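Local coordinates for putative uncharacterized protein (Chaetomium thermophilum var. thermophilum DSM 1495, PDB 5M43) that probably removes phosphate from tyrosine, serine or threonine residues, being the dual-specificity phosphatase domain of Yvh1, a protein linked to ribosome assembly, at residues A[4-9]-A[147-152]; A[113-118]-A[141-146]; A[109-114]-A[153-158]. One frame throughout, in Å; residues are numbered along the deposited sequence. Where two conformers were deposited one is given.

Contact 1 of 3, residues A[4-9]-A[147-152]; sequences NRIKGD and RETRPI
Polar bonds, led by those of Thr-149 and Lys-7, join the sheet-edge strand 4-5 and the turn after it to the loop leaving helix 135-147, partly buried near the surface. The hydroxyl of Thr-149 donates through OG1 to Arg-5 O at 2.8 Å, arriving from above the carbonyl plane, 49° out of it. A chi1 of 65° sets OG1 between the backbone N and carbonyl carbon of its own residue, where it also accepts from a water 2.9 Å away; that water accepts in turn from Lys-7 N. Threonine suits the place because one short hydroxyl can donate one hydrogen bond, to Arg-5 O, and accept another, from the water.

Strand 4-5 runs antiparallel to strand 12-15 at the margin of the mixed sheet of this phosphatase domain, and Arg-150 ties the facing loop inward: its NE and NH2 donate to Gly-106 O and Met-105 O of the phosphate-binding loop.

At the exposed end Lys-7, fully extended, brings NZ to the syn side of Glu-148 OE1 at 3.0 Å. Because Glu-148 adopts two conformations, this salt bridge may be intermittent. Lys-7 also makes a cation-pi contact with Trp-145. Arg-5 leaves its backbone pointing away from the loop; at its far end NH1 and NH2 grip Gly-8 O end-on in the guanidinium plane, while NH2 also pairs with Glu-11.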
ATOM      1  N   ASN A   4       9.186   6.553   2.075  1.00 18.25           N
ATOM      2  CA  ASN A   4      10.162   5.507   1.787  1.00 16.08           C
ATOM      3  C   ASN A   4       9.743   4.637   0.620  1.00 15.58           C
ATOM      4  O   ASN A   4       8.563   4.323   0.440  1.00 18.24           O
ATOM      5  CB  ASN A   4      10.384   4.640   3.008  1.00 15.89           C
ATOM      6  CG  ASN A   4      11.106   5.391   4.101  1.00 19.38           C
ATOM      7  OD1 ASN A   4      12.232   5.898   3.916  1.00 21.78           O
ATOM      8  ND2 ASN A   4      10.430   5.559   5.218  1.00 16.73           N
ATOM      9  N   ARG A   5      10.730   4.283  -0.201  1.00 15.86           N
ATOM     10  CA  ARG A   5      10.473   3.424  -1.368  1.00 15.48           C
ATOM     11  C   ARG A   5      10.517   1.963  -0.952  1.00 18.17           C
ATOM     12  O   ARG A   5      11.511   1.487  -0.367  1.00 18.92           O
ATOM     13  CB  ARG A   5      11.543   3.719  -2.420  1.00 15.82           C
ATOM     14  CG  ARG A   5      11.233   2.983  -3.771  1.00 15.38           C
ATOM     15  CD  ARG A   5      12.474   3.047  -4.702  1.00 19.38           C
ATOM     16  NE  ARG A   5      12.220   2.398  -6.004  1.00 23.30           N
ATOM     17  CZ  ARG A   5      12.289   1.098  -6.174  1.00 21.49           C
ATOM     18  NH1 ARG A   5      12.653   0.330  -5.140  1.00 18.21           N
ATOM     19  NH2 ARG A   5      12.149   0.573  -7.441  1.00 22.71           N
ATOM     20  N   ILE A   6       9.454   1.205  -1.334  1.00 17.07           N
ATOM     21  CA  ILE A   6       9.433  -0.220  -1.026  1.00 19.59           C
ATOM     22  C   ILE A   6      10.510  -0.967  -1.827  1.00 17.51           C
ATOM     23  O   ILE A   6      10.699  -0.737  -3.031  1.00 18.86           O
ATOM     24  CB  ILE A   6       8.020  -0.756  -1.361  1.00 18.76           C
ATOM     25  CG1 ILE A   6       6.925  -0.004  -0.519  1.00 16.35           C
ATOM     26  CG2 ILE A   6       7.984  -2.284  -1.133  1.00 20.86           C
ATOM     27  CD1 ILE A   6       7.147  -0.159   1.047  1.00 18.35           C
ATOM     28  N   LYS A   7      11.210  -1.902  -1.174  1.00 17.57           N
ATOM     29  CA  LYS A   7      12.235  -2.718  -1.829  1.00 21.09           C
ATOM     30  C   LYS A   7      11.663  -3.481  -3.025  1.00 21.11           C
ATOM     31  O   LYS A   7      10.523  -3.983  -2.961  1.00 20.81           O
ATOM     32  CB  LYS A   7      12.819  -3.692  -0.795  1.00 23.84           C
ATOM     33  CG  LYS A   7      13.855  -4.657  -1.337  1.00 26.24           C
ATOM     34  CD  LYS A   7      14.325  -5.625  -0.246  1.00 27.30           C
ATOM     35  CE  LYS A   7      15.453  -6.497  -0.830  1.00 36.87           C
ATOM     36  NZ  LYS A   7      15.953  -7.431   0.204  1.00 40.50           N
ATOM     37  N   GLY A   8      12.413  -3.467  -4.123  1.00 21.44           N
ATOM     38  CA  GLY A   8      11.973  -4.214  -5.277  1.00 23.90           C
ATOM     39  C   GLY A   8      11.883  -3.364  -6.518  1.00 26.24           C
ATOM     40  O   GLY A   8      12.422  -2.269  -6.597  1.00 23.57           O
ATOM     41  N   ASP A   9      11.216  -3.898  -7.546  1.00 22.43           N
ATOM     42  CA  ASP A   9      11.253  -3.226  -8.834  1.00 23.73           C
ATOM     43  C   ASP A   9      10.131  -2.213  -9.032  1.00 24.95           C
ATOM     44  O   ASP A   9      10.086  -1.581 -10.078  1.00 31.18           O
ATOM     45  CB  ASP A   9      11.203  -4.275  -9.941  1.00 28.09           C
ATOM     46  CG  ASP A   9      12.412  -5.160  -9.915  1.00 38.06           C
ATOM     47  OD1 ASP A   9      13.494  -4.641  -9.553  1.00 39.86           O
ATOM     48  OD2 ASP A   9      12.310  -6.352 -10.303  1.00 47.65           O
ATOM     49  N   ARG A 147       9.657  -3.595   6.160  1.00 19.44           N
ATOM     50  CA  ARG A 147      10.497  -3.016   7.225  1.00 19.42           C
ATOM     51  C   ARG A 147      11.935  -2.774   6.743  1.00 19.49           C
ATOM     52  O   ARG A 147      12.676  -1.986   7.393  1.00 21.67           O
ATOM     53  CB  ARG A 147      10.526  -3.943   8.434  1.00 21.72           C
ATOM     54  CG  ARG A 147       9.274  -3.748   9.282  1.00 21.93           C
ATOM     55  CD  ARG A 147       9.157  -4.829  10.332  1.00 25.75           C
ATOM     56  NE  ARG A 147       8.108  -4.437  11.270  1.00 23.53           N
ATOM     57  CZ  ARG A 147       7.730  -5.176  12.293  1.00 27.54           C
ATOM     58  NH1 ARG A 147       8.295  -6.378  12.505  1.00 29.27           N
ATOM     59  NH2 ARG A 147       6.797  -4.717  13.129  1.00 28.58           N
ATOM     60  N   GLU A 148      12.352  -3.380   5.624  0.54 20.50           N
ATOM     61  CA  GLU A 148      13.695  -3.097   5.145  0.54 22.26           C
ATOM     62  C   GLU A 148      13.869  -1.642   4.729  0.54 21.46           C
ATOM     63  O   GLU A 148      15.005  -1.138   4.744  0.54 20.81           O
ATOM     64  CB  GLU A 148      14.059  -4.040   3.987  0.54 24.07           C
ATOM     65  CG  GLU A 148      14.128  -5.481   4.444  0.54 25.67           C
ATOM     66  CD  GLU A 148      14.743  -6.399   3.426  0.54 29.09           C
ATOM     67  OE1 GLU A 148      15.796  -6.042   2.864  0.54 29.94           O
ATOM     68  OE2 GLU A 148      14.171  -7.489   3.202  0.54 32.26           O
ATOM     69  N   THR A 149      12.801  -0.955   4.337  1.00 20.81           N
ATOM     70  CA  THR A 149      12.913   0.473   4.042  1.00 19.39           C
ATOM     71  C   THR A 149      11.967   1.339   4.842  1.00 19.19           C
ATOM     72  O   THR A 149      12.160   2.572   4.843  1.00 20.16           O
ATOM     73  CB  THR A 149      12.692   0.792   2.561  1.00 18.33           C
ATOM     74  OG1 THR A 149      11.329   0.456   2.213  1.00 19.76           O
ATOM     75  CG2 THR A 149      13.653   0.017   1.692  1.00 18.56           C
ATOM     76  N   ARG A 150      10.970   0.744   5.551  1.00 18.98           N
ATOM     77  CA  ARG A 150      10.069   1.488   6.437  1.00 18.45           C
ATOM     78  C   ARG A 150      10.118   0.782   7.792  1.00 19.30           C
ATOM     79  O   ARG A 150       9.208   0.036   8.159  1.00 20.30           O
ATOM     80  CB  ARG A 150       8.646   1.519   5.842  1.00 20.45           C
ATOM     81  CG  ARG A 150       7.664   2.379   6.648  1.00 21.88           C
ATOM     82  CD  ARG A 150       7.954   3.861   6.439  1.00 20.84           C
ATOM     83  NE  ARG A 150       6.952   4.730   7.162  1.00 20.80           N
ATOM     84  CZ  ARG A 150       7.074   6.067   7.204  1.00 22.25           C
ATOM     85  NH1 ARG A 150       8.126   6.644   6.564  1.00 21.40           N
ATOM     86  NH2 ARG A 150       6.218   6.857   7.853  1.00 21.96           N
ATOM     87  N   PRO A 151      11.169   1.004   8.575  1.00 21.04           N
ATOM     88  CA  PRO A 151      11.343   0.192   9.783  1.00 21.90           C
ATOM     89  C   PRO A 151      10.209   0.349  10.803  1.00 25.26           C
ATOM     90  O   PRO A 151       9.991  -0.593  11.586  1.00 26.55           O
ATOM     91  CB  PRO A 151      12.704   0.672  10.347  1.00 27.74           C
ATOM     92  CG  PRO A 151      13.059   1.912   9.543  1.00 28.03           C
ATOM     93  CD  PRO A 151      12.365   1.809   8.232  1.00 22.03           C
ATOM     94  N   ILE A 152       9.477   1.482  10.827  1.00 20.15           N
ATOM     95  CA  ILE A 152       8.375   1.600  11.806  1.00 21.50           C
ATOM     96  C   ILE A 152       7.151   0.780  11.410  1.00 23.13           C
ATOM     97  O   ILE A 152       6.218   0.670  12.255  1.00 23.54           O
ATOM     98  CB  ILE A 152       7.923   3.059  11.984  1.00 24.86           C
ATOM     99  CG1 ILE A 152       7.148   3.283  13.291  1.00 35.44           C
ATOM    100  CG2 ILE A 152       7.175   3.570  10.760  1.00 26.79           C
ATOM    101  CD1 ILE A 152       6.797   4.722  13.506  1.00 41.89           C
TER
HETATM  102  O   HOH W   1      10.574  -2.251   1.623  1.00 20.86           O

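Contact 2 of 3, residues A[113-118]-A[141-146]; sequences AIIAYL and RALEWV
Ile-114, Ile-115 and Leu-118 of helix 109-121 meet Ala-142, Leu-143, Trp-145 and Val-146 of helix 135-147 in a buried, wholly apolar crossing. The two helical segments approach to 9.6 Å between axes, with their directions 117° apart.

The contacts between aliphatic branches centre on Val-146. Its CG2 methyl sits among three residues of the other helix: it lies 3.7 Å from Leu-118 CD1, 3.9 Å from Ile-114 CG2 and 4.0 Å from Ile-115 CG1. With chi1 at 174°, CG1 stands anti to the backbone N and leaves CG2 as the branch directed at these partners. A beta-branched residue fits well here, having two methyls close to the backbone and little freedom to turn away.

Ile-115 works through two branches at once. Its CG2 meets Ala-142 CB at 3.8 Å, and the small alanine lets the backbones come close, with Ile-115 CA and Ala-142 CA 5.9 Å apart. The other branch, extended through CG1, carries CD1 across to rest 3.8 Å from Leu-143 CA, beside CB of the same leucine.

The aromatic contribution comes from Trp-145, whose CD1 meets Leu-118 CD1 at 3.9 Å, the two side chains crossing at about a right angle. Its indole NE1 is spent elsewhere, donating to Lys-7 O, so the ring can offer carbon to the interior while its polar atom is satisfied near the surface.

Leu-163 of helix 157-168 packs on Ile-115, and Val-14 of strand 12-15 on Ile-114. Such crossing helices, laid against a mixed central sheet, are characteristic of the alpha/beta fold of the dual-specificity phosphatases, in which the helix after the phosphate-binding loop, here 109-121, runs through the core.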
ATOM      1  N   ALA A 113      -2.085  -1.972   3.358  1.00 17.77           N
ATOM      2  CA  ALA A 113      -2.395  -1.909   1.923  1.00 18.55           C
ATOM      3  C   ALA A 113      -1.224  -2.366   1.068  1.00 19.88           C
ATOM      4  O   ALA A 113      -1.431  -3.094   0.078  1.00 19.94           O
ATOM      5  CB  ALA A 113      -2.803  -0.471   1.566  1.00 20.14           C
ATOM      6  N   ILE A 114      -0.005  -1.955   1.427  1.00 18.60           N
ATOM      7  CA  ILE A 114       1.169  -2.350   0.633  1.00 15.98           C
ATOM      8  C   ILE A 114       1.389  -3.840   0.743  1.00 17.68           C
ATOM      9  O   ILE A 114       1.678  -4.501  -0.248  1.00 17.77           O
ATOM     10  CB  ILE A 114       2.395  -1.563   1.099  1.00 18.65           C
ATOM     11  CG1 ILE A 114       2.199  -0.143   0.553  1.00 25.31           C
ATOM     12  CG2 ILE A 114       3.714  -2.291   0.633  1.00 18.82           C
ATOM     13  CD1 ILE A 114       3.305   0.764   0.821  1.00 29.67           C
ATOM     14  N   ILE A 115       1.271  -4.393   1.961  1.00 18.66           N
ATOM     15  CA  ILE A 115       1.446  -5.826   2.119  1.00 17.33           C
ATOM     16  C   ILE A 115       0.414  -6.578   1.274  1.00 19.55           C
ATOM     17  O   ILE A 115       0.729  -7.598   0.656  1.00 19.80           O
ATOM     18  CB  ILE A 115       1.384  -6.212   3.603  1.00 18.29           C
ATOM     19  CG1 ILE A 115       2.646  -5.680   4.323  1.00 17.53           C
ATOM     20  CG2 ILE A 115       1.189  -7.739   3.753  1.00 21.10           C
ATOM     21  CD1 ILE A 115       2.467  -5.951   5.825  1.00 18.58           C
ATOM     22  N   ALA A 116      -0.853  -6.114   1.274  1.00 17.68           N
ATOM     23  CA  ALA A 116      -1.857  -6.798   0.459  1.00 17.76           C
ATOM     24  C   ALA A 116      -1.450  -6.845  -1.007  1.00 19.09           C
ATOM     25  O   ALA A 116      -1.665  -7.859  -1.682  1.00 21.26           O
ATOM     26  CB  ALA A 116      -3.209  -6.093   0.590  1.00 20.84           C
ATOM     27  N   TYR A 117      -0.892  -5.739  -1.506  1.00 18.66           N
ATOM     28  CA  TYR A 117      -0.423  -5.707  -2.884  1.00 19.71           C
ATOM     29  C   TYR A 117       0.760  -6.649  -3.071  1.00 20.00           C
ATOM     30  O   TYR A 117       0.804  -7.410  -4.056  1.00 19.92           O
ATOM     31  CB  TYR A 117      -0.078  -4.259  -3.228  1.00 17.58           C
ATOM     32  CG  TYR A 117       0.767  -4.166  -4.498  1.00 18.17           C
ATOM     33  CD1 TYR A 117       0.203  -4.195  -5.736  1.00 19.62           C
ATOM     34  CD2 TYR A 117       2.146  -4.035  -4.396  1.00 20.21           C
ATOM     35  CE1 TYR A 117       1.011  -4.130  -6.889  1.00 20.00           C
ATOM     36  CE2 TYR A 117       2.974  -3.928  -5.511  1.00 19.47           C
ATOM     37  CZ  TYR A 117       2.387  -3.926  -6.770  1.00 19.54           C
ATOM     38  OH  TYR A 117       3.171  -3.889  -7.911  1.00 21.28           O
ATOM     39  N   LEU A 118       1.728  -6.628  -2.123  1.00 19.78           N
ATOM     40  CA  LEU A 118       2.916  -7.477  -2.283  1.00 20.06           C
ATOM     41  C   LEU A 118       2.553  -8.963  -2.259  1.00 21.39           C
ATOM     42  O   LEU A 118       3.119  -9.769  -3.013  1.00 22.07           O
ATOM     43  CB  LEU A 118       3.952  -7.194  -1.189  1.00 20.39           C
ATOM     44  CG  LEU A 118       4.597  -5.805  -1.159  1.00 18.71           C
ATOM     45  CD1 LEU A 118       5.489  -5.710   0.098  1.00 19.80           C
ATOM     46  CD2 LEU A 118       5.481  -5.712  -2.446  1.00 20.72           C
ATOM     47  N   ARG A 141       6.567 -12.422   6.489  1.00 26.44           N
ATOM     48  CA  ARG A 141       7.660 -12.190   5.562  1.00 26.35           C
ATOM     49  C   ARG A 141       7.433 -10.923   4.745  1.00 25.98           C
ATOM     50  O   ARG A 141       8.398 -10.204   4.430  1.00 24.99           O
ATOM     51  CB  ARG A 141       7.847 -13.419   4.668  1.00 26.84           C
ATOM     52  CG  ARG A 141       8.402 -14.587   5.483  1.00 34.99           C
ATOM     53  CD  ARG A 141       8.293 -15.934   4.791  1.00 42.48           C
ATOM     54  NE  ARG A 141       8.963 -15.900   3.499  1.00 46.69           N
ATOM     55  CZ  ARG A 141       9.270 -16.987   2.797  1.00 51.23           C
ATOM     56  NH1 ARG A 141       9.880 -16.862   1.618  1.00 51.48           N
ATOM     57  NH2 ARG A 141       8.981 -18.188   3.280  1.00 50.68           N
ATOM     58  N   ALA A 142       6.178 -10.636   4.362  1.00 22.86           N
ATOM     59  CA  ALA A 142       5.895  -9.400   3.627  1.00 20.11           C
ATOM     60  C   ALA A 142       6.085  -8.184   4.531  1.00 20.30           C
ATOM     61  O   ALA A 142       6.628  -7.159   4.086  1.00 21.27           O
ATOM     62  CB  ALA A 142       4.468  -9.417   3.045  1.00 24.27           C
ATOM     63  N   LEU A 143       5.701  -8.297   5.802  1.00 22.24           N
ATOM     64  CA  LEU A 143       5.954  -7.197   6.730  1.00 21.19           C
ATOM     65  C   LEU A 143       7.452  -6.945   6.886  1.00 22.63           C
ATOM     66  O   LEU A 143       7.890  -5.787   6.922  1.00 22.00           O
ATOM     67  CB  LEU A 143       5.262  -7.481   8.083  1.00 20.66           C
ATOM     68  CG  LEU A 143       5.698  -6.570   9.238  1.00 23.36           C
ATOM     69  CD1 LEU A 143       5.299  -5.146   8.917  1.00 22.36           C
ATOM     70  CD2 LEU A 143       4.960  -6.983  10.504  1.00 22.90           C
ATOM     71  N   GLU A 144       8.254  -8.005   7.036  1.00 22.51           N
ATOM     72  CA  GLU A 144       9.703  -7.781   7.181  1.00 23.23           C
ATOM     73  C   GLU A 144      10.302  -7.207   5.902  1.00 22.87           C
ATOM     74  O   GLU A 144      11.253  -6.396   5.950  1.00 24.74           O
ATOM     75  CB  GLU A 144      10.409  -9.078   7.536  1.00 26.87           C
ATOM     76  CG  GLU A 144      10.003  -9.641   8.864  1.00 31.05           C
ATOM     77  CD  GLU A 144      10.231  -8.616   9.942  1.00 34.87           C
ATOM     78  OE1 GLU A 144      11.323  -7.983   9.965  1.00 33.15           O
ATOM     79  OE2 GLU A 144       9.325  -8.400  10.741  1.00 30.05           O
ATOM     80  N   TRP A 145       9.723  -7.563   4.756  1.00 21.73           N
ATOM     81  CA  TRP A 145      10.160  -6.945   3.497  1.00 22.07           C
ATOM     82  C   TRP A 145       9.934  -5.436   3.514  1.00 21.19           C
ATOM     83  O   TRP A 145      10.828  -4.639   3.180  1.00 21.55           O
ATOM     84  CB  TRP A 145       9.391  -7.612   2.339  1.00 20.69           C
ATOM     85  CG  TRP A 145       9.812  -7.107   0.954  1.00 19.24           C
ATOM     86  CD1 TRP A 145       9.352  -6.001   0.297  1.00 19.82           C
ATOM     87  CD2 TRP A 145      10.737  -7.728   0.108  1.00 23.10           C
ATOM     88  NE1 TRP A 145       9.953  -5.908  -0.959  1.00 20.27           N
ATOM     89  CE2 TRP A 145      10.813  -6.956  -1.084  1.00 21.40           C
ATOM     90  CE3 TRP A 145      11.525  -8.871   0.232  1.00 25.81           C
ATOM     91  CZ2 TRP A 145      11.648  -7.304  -2.174  1.00 24.17           C
ATOM     92  CZ3 TRP A 145      12.386  -9.215  -0.877  1.00 30.00           C
ATOM     93  CH2 TRP A 145      12.410  -8.437  -2.042  1.00 28.13           C
ATOM     94  N   VAL A 146       8.733  -5.014   3.927  1.00 19.36           N
ATOM     95  CA  VAL A 146       8.440  -3.597   4.039  1.00 20.34           C
ATOM     96  C   VAL A 146       9.400  -2.939   5.026  1.00 21.10           C
ATOM     97  O   VAL A 146       9.895  -1.840   4.765  1.00 20.27           O
ATOM     98  CB  VAL A 146       6.979  -3.374   4.471  1.00 18.03           C
ATOM     99  CG1 VAL A 146       6.707  -1.895   4.737  1.00 19.82           C
ATOM    100  CG2 VAL A 146       6.060  -3.880   3.293  1.00 17.35           C
TER

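Contact 3 of 3, residues A[109-114]-A[153-158]; sequences RSVTAI and AGPNDG. With NO3 (nitrate ion), chain B.
While Val-111 and Thr-112 pack against Ala-153 and Pro-155, Arg-109 at the start of the same helix holds a nitrate ion, probably from the crystallisation liquor. Nitrate O3 takes two bonds from this residue, from Arg-109 N and from Arg-109 NE, each at 2.9 Å, and Arg-109 NH2 reaches nitrate O2 at 2.9 Å. A bend at chi3 (-78°) folds the side chain back so that the nitrate nitrogen lies off the guanidinium edge, in the plane of that group; NH1 is fixed by Ile-59 O.

Cys-103 and Arg-109 match the CX5R signature of the phosphatase P-loop, whose backbone N-H groups at Met-105, Lys-107 and Ser-108 also bond the nitrate, probably where a substrate phosphate would sit. Replacing Arg-109 by a leucine would probably leave nitrate O2 without its guanidinium donor and O3 with one bond fewer.

Two residues further on, both methyls of Val-111 touch Ala-153 CB, CG2 at 3.7 Å, and CG1 also lies 3.8 Å from Pro-155 CG. Thr-112 OG1, already bonded to Ser-108 O, touches Pro-155 CB at 3.2 Å. Beyond the rigid proline, Asn-156 N-caps helix 157-168, accepting weakly from Gly-158 N and also from Phe-159 N.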
ATOM      1  N   ARG A 109      -2.081   1.417   8.710  1.00 20.80           N
ATOM      2  CA  ARG A 109      -3.065   1.390   7.617  1.00 21.12           C
ATOM      3  C   ARG A 109      -2.374   1.271   6.234  1.00 21.84           C
ATOM      4  O   ARG A 109      -2.709   0.390   5.440  1.00 19.30           O
ATOM      5  CB  ARG A 109      -3.938   2.629   7.665  1.00 29.74           C
ATOM      6  CG  ARG A 109      -5.052   2.504   8.747  1.00 31.29           C
ATOM      7  CD  ARG A 109      -5.699   3.822   8.909  1.00 32.25           C
ATOM      8  NE  ARG A 109      -4.835   4.708   9.719  1.00 32.54           N
ATOM      9  CZ  ARG A 109      -5.272   5.843  10.259  1.00 36.18           C
ATOM     10  NH1 ARG A 109      -6.539   6.224  10.072  1.00 34.93           N
ATOM     11  NH2 ARG A 109      -4.437   6.606  11.024  1.00 34.24           N
ATOM     12  N   SER A 110      -1.448   2.183   5.920  1.00 20.34           N
ATOM     13  CA  SER A 110      -0.824   2.179   4.599  1.00 17.94           C
ATOM     14  C   SER A 110       0.010   0.913   4.394  1.00 20.20           C
ATOM     15  O   SER A 110       0.084   0.385   3.284  1.00 19.91           O
ATOM     16  CB  SER A 110       0.083   3.435   4.394  1.00 19.78           C
ATOM     17  OG  SER A 110       0.965   3.508   5.486  1.00 19.20           O
ATOM     18  N   VAL A 111       0.681   0.457   5.458  1.00 17.58           N
ATOM     19  CA  VAL A 111       1.526  -0.720   5.364  1.00 18.69           C
ATOM     20  C   VAL A 111       0.667  -1.937   5.062  1.00 19.47           C
ATOM     21  O   VAL A 111       1.092  -2.841   4.335  1.00 19.00           O
ATOM     22  CB  VAL A 111       2.331  -0.881   6.674  1.00 20.75           C
ATOM     23  CG1 VAL A 111       3.080  -2.211   6.787  1.00 21.93           C
ATOM     24  CG2 VAL A 111       3.389   0.241   6.753  1.00 18.93           C
ATOM     25  N   THR A 112      -0.515  -2.022   5.705  1.00 19.30           N
ATOM     26  CA  THR A 112      -1.413  -3.132   5.384  1.00 17.65           C
ATOM     27  C   THR A 112      -1.784  -3.146   3.909  1.00 19.93           C
ATOM     28  O   THR A 112      -1.799  -4.211   3.259  1.00 18.16           O
ATOM     29  CB  THR A 112      -2.658  -3.024   6.276  1.00 18.34           C
ATOM     30  OG1 THR A 112      -2.273  -3.181   7.644  1.00 19.92           O
ATOM     31  CG2 THR A 112      -3.706  -4.136   5.863  1.00 20.49           C
ATOM     32  N   ALA A 113      -2.085  -1.972   3.358  1.00 17.77           N
ATOM     33  CA  ALA A 113      -2.395  -1.909   1.923  1.00 18.55           C
ATOM     34  C   ALA A 113      -1.224  -2.366   1.068  1.00 19.88           C
ATOM     35  O   ALA A 113      -1.431  -3.094   0.078  1.00 19.94           O
ATOM     36  CB  ALA A 113      -2.803  -0.471   1.566  1.00 20.14           C
ATOM     37  N   ILE A 114      -0.005  -1.955   1.427  1.00 18.60           N
ATOM     38  CA  ILE A 114       1.169  -2.350   0.633  1.00 15.98           C
ATOM     39  C   ILE A 114       1.389  -3.840   0.743  1.00 17.68           C
ATOM     40  O   ILE A 114       1.678  -4.501  -0.248  1.00 17.77           O
ATOM     41  CB  ILE A 114       2.395  -1.563   1.099  1.00 18.65           C
ATOM     42  CG1 ILE A 114       2.199  -0.143   0.553  1.00 25.31           C
ATOM     43  CG2 ILE A 114       3.714  -2.291   0.633  1.00 18.82           C
ATOM     44  CD1 ILE A 114       3.305   0.764   0.821  1.00 29.67           C
ATOM     45  N   ALA A 153       7.157   0.154  10.229  1.00 21.21           N
ATOM     46  CA  ALA A 153       5.976  -0.585   9.763  1.00 19.51           C
ATOM     47  C   ALA A 153       5.512  -1.600  10.798  1.00 23.34           C
ATOM     48  O   ALA A 153       6.321  -2.326  11.389  1.00 23.87           O
ATOM     49  CB  ALA A 153       6.333  -1.302   8.452  1.00 18.57           C
ATOM     50  N   GLY A 154       4.184  -1.662  11.006  1.00 22.22           N
ATOM     51  CA  GLY A 154       3.632  -2.543  11.996  1.00 24.50           C
ATOM     52  C   GLY A 154       2.128  -2.432  12.039  1.00 23.97           C
ATOM     53  O   GLY A 154       1.573  -1.734  12.886  1.00 26.17           O
ATOM     54  N   PRO A 155       1.428  -3.194  11.193  1.00 22.72           N
ATOM     55  CA  PRO A 155      -0.043  -3.165  11.256  1.00 22.69           C
ATOM     56  C   PRO A 155      -0.572  -3.655  12.585  1.00 25.23           C
ATOM     57  O   PRO A 155      -0.020  -4.561  13.241  1.00 25.38           O
ATOM     58  CB  PRO A 155      -0.500  -4.112  10.122  1.00 21.22           C
ATOM     59  CG  PRO A 155       0.770  -4.150   9.137  1.00 21.58           C
ATOM     60  CD  PRO A 155       1.933  -4.064  10.118  1.00 23.01           C
ATOM     61  N   ASN A 156      -1.706  -3.091  12.948  1.00 23.65           N
ATOM     62  CA  ASN A 156      -2.338  -3.497  14.194  1.00 25.48           C
ATOM     63  C   ASN A 156      -2.796  -4.965  14.087  1.00 26.75           C
ATOM     64  O   ASN A 156      -2.862  -5.526  12.999  1.00 26.50           O
ATOM     65  CB  ASN A 156      -3.471  -2.511  14.547  1.00 26.73           C
ATOM     66  CG  ASN A 156      -4.767  -2.720  13.772  1.00 25.99           C
ATOM     67  OD1 ASN A 156      -5.302  -3.822  13.687  1.00 26.38           O
ATOM     68  ND2 ASN A 156      -5.308  -1.637  13.243  1.00 26.61           N
ATOM     69  N   ASP A 157      -3.098  -5.587  15.249  1.00 29.25           N
ATOM     70  CA  ASP A 157      -3.345  -7.036  15.322  1.00 30.83           C
ATOM     71  C   ASP A 157      -4.520  -7.467  14.449  1.00 28.09           C
ATOM     72  O   ASP A 157      -4.484  -8.542  13.843  1.00 29.74           O
ATOM     73  CB  ASP A 157      -3.664  -7.490  16.764  1.00 31.93           C
ATOM     74  CG  ASP A 157      -2.478  -7.463  17.712  1.00 42.85           C
ATOM     75  OD1 ASP A 157      -1.408  -7.059  17.290  1.00 41.72           O
ATOM     76  OD2 ASP A 157      -2.660  -7.788  18.934  1.00 45.78           O
ATOM     77  N   GLY A 158      -5.544  -6.623  14.339  1.00 28.11           N
ATOM     78  CA  GLY A 158      -6.699  -6.955  13.506  1.00 27.89           C
ATOM     79  C   GLY A 158      -6.351  -6.911  12.023  1.00 26.01           C
ATOM     80  O   GLY A 158      -6.824  -7.757  11.233  1.00 27.05           O
TER
HETATM   81  N   NO3 B 301      -1.356   4.529  10.802  1.00 27.77           N
HETATM   82  O1  NO3 B 301      -0.155   4.144  10.852  1.00 24.37           O
HETATM   83  O2  NO3 B 301      -1.634   5.753  10.869  1.00 27.56           O
HETATM   84  O3  NO3 B 301      -2.249   3.685  10.508  1.00 24.88           O

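How the contacts relate
Contacts 2 and 3 are buried and share helix 109-121: its middle meets helix 135-147 through apolar side chains, whereas its N-terminal turn adds an anion site to the apolar packing against the loop that leads into helix 157-168. Contact 1 lies farther out and relies on hydroxyl, water and ion-pair bonds, as suits partly exposed chain. The three nonetheless join. Ile-6 of contact 1 reaches Ile-114 and Val-146. Ala-153 packs on Val-146, and Leu-143 CD1 on Pro-155, so the apolar parts of contacts 2 and 3 run into each other. Arg-147 NE is probably hydrogen-bonded to Ala-153 O, linking the segments of contacts 1 and 3.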